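YfdX protein (Salmonella enterica I, PDB 6A02) is of unknown molecular function but appears to play a dual part in the response to antibiotic stress and in the virulence of Salmonella Typhi. Local coordinates at residues Gln23-Arg26 with Asp27-Met30. Sequence-based numbering, arbitrary orientation.
Sequences QAMR and DIGM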
loop_
_atom_site.group_PDB
_atom_site.type_symbol
_atom_site.label_atom_id
_atom_site.label_comp_id
_atom_site.label_asym_id
_atom_site.label_seq_id
_atom_site.Cartn_x
_atom_site.Cartn_y
_atom_site.Cartn_z
ATOM N N GLN A 23 15.311 -10.389 -4.396
ATOM C CA GLN A 23 15.576 -10.125 -5.805
ATOM C C GLN A 23 14.680 -10.968 -6.700
ATOM O O GLN A 23 14.272 -10.510 -7.773
ATOM C CB GLN A 23 17.053 -10.379 -6.108
ATOM C CG GLN A 23 17.456 -10.028 -7.539
ATOM C CD GLN A 23 17.284 -8.555 -7.825
ATOM O OE1 GLN A 23 17.663 -7.712 -7.013
ATOM N NE2 GLN A 23 16.669 -8.231 -8.964
ATOM N N ALA A 24 14.355 -12.185 -6.268
ATOM C CA ALA A 24 13.443 -13.024 -7.037
ATOM C C ALA A 24 12.078 -12.362 -7.167
ATOM O O ALA A 24 11.477 -12.369 -8.249
ATOM C CB ALA A 24 13.314 -14.400 -6.380
ATOM N N MET A 25 11.581 -11.763 -6.082
ATOM C CA MET A 25 10.284 -11.097 -6.162
ATOM C C MET A 25 10.348 -9.884 -7.078
ATOM O O MET A 25 9.392 -9.606 -7.813
ATOM C CB MET A 25 9.810 -10.695 -4.764
ATOM C CG MET A 25 9.560 -11.872 -3.822
ATOM S SD MET A 25 8.583 -13.203 -4.559
ATOM C CE MET A 25 7.055 -12.338 -4.896
ATOM N N ARG A 26 11.463 -9.151 -7.044
ATOM C CA ARG A 26 11.656 -8.044 -7.973
ATOM C C ARG A 26 11.642 -8.553 -9.413
ATOM O O ARG A 26 10.973 -7.978 -10.286
ATOM C CB ARG A 26 12.968 -7.346 -7.607
ATOM C CG ARG A 26 13.574 -6.458 -8.658
ATOM C CD ARG A 26 12.687 -5.312 -9.050
ATOM N NE ARG A 26 13.456 -4.337 -9.824
ATOM C CZ ARG A 26 12.915 -3.329 -10.502
ATOM N NH1 ARG A 26 11.605 -3.175 -10.513
ATOM N NH2 ARG A 26 13.692 -2.488 -11.175
ATOM N N ASP A 27 12.328 -9.673 -9.666
ATOM C CA ASP A 27 12.356 -10.244 -11.012
ATOM C C ASP A 27 10.968 -10.700 -11.460
ATOM O O ASP A 27 10.621 -10.573 -12.643
ATOM C CB ASP A 27 13.331 -11.423 -11.062
ATOM C CG ASP A 27 14.784 -11.003 -10.949
ATOM O OD1 ASP A 27 15.075 -9.786 -11.016
ATOM O OD2 ASP A 27 15.626 -11.920 -10.802
ATOM N N ILE A 28 10.173 -11.246 -10.535
ATOM C CA ILE A 28 8.815 -11.695 -10.844
ATOM C C ILE A 28 7.953 -10.529 -11.323
ATOM O O ILE A 28 7.209 -10.645 -12.307
ATOM C CB ILE A 28 8.212 -12.404 -9.612
ATOM C CG1 ILE A 28 8.808 -13.800 -9.457
ATOM C CG2 ILE A 28 6.696 -12.486 -9.688
ATOM C CD1 ILE A 28 8.485 -14.419 -8.118
ATOM N N GLY A 29 8.032 -9.387 -10.635
ATOM C CA GLY A 29 7.278 -8.221 -11.069
ATOM C C GLY A 29 7.713 -7.706 -12.428
ATOM O O GLY A 29 6.874 -7.360 -13.268
ATOM N N MET A 30 9.024 -7.643 -12.662
ATOM C CA MET A 30 9.518 -7.181 -13.957
ATOM C C MET A 30 9.114 -8.150 -15.059
ATOM O O MET A 30 8.737 -7.734 -16.163
ATOM C CB MET A 30 11.039 -7.014 -13.915
ATOM C CG MET A 30 11.524 -5.900 -12.983
ATOM S SD MET A 30 13.293 -5.562 -13.134
ATOM C CE MET A 30 13.357 -5.560 -14.927
#
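Asp27 N donates to Gln23 O, one helical turn earlier, at 2.8 Å, and the side chains tie the same two residues together a second time. Gln23 NE2 reaches Asp27 OD1 at 3.0 Å, with an N-H...O angle of 153°. With CG trans to the main-chain nitrogen (chi1 -176°), a bend at chi2 brings the Gln23 amide to the carboxylate. Oxygen OD1 lies close to the amide plane, yet the donor comes from above the carboxylate, the two planes being 57° apart. With Asp27 buried, this N-H probably offsets part of the cost of enclosing its carboxylate.

Three further i to i+4 backbone bonds, Ile28 N to Ala24 O, Gly29 N to Met25 O and Met30 N to Arg26 O, continue the alpha-helical pattern. The last pair also meets through its side chains: in the conformer described, one of two modelled for Met30, SD sits over one face of the Arg26 guanidinium, above its centre and 3.5 Å from CZ. Met30 CG passes 3.7 Å from Arg26 NH1. Four residues apart, the two chains leave the same side of the helix and cross at an angle. On another side Met25 SD touches Ile28 CD1 at 3.8 Å, the two chains lying alongside.

These side chains join helix 19-36 to its surroundings in several directions. Arg26 turns to the second subunit, where NH1 is hydrogen-bonded to Asn82 of that chain and the guanidinium makes a cation-pi contact with its Trp22. Within the chain, Asp27 and Met30 pack on helix 40-54, whereas Met25 and Ile28 meet helix 136-151, Ile28 also touching helix 155-167.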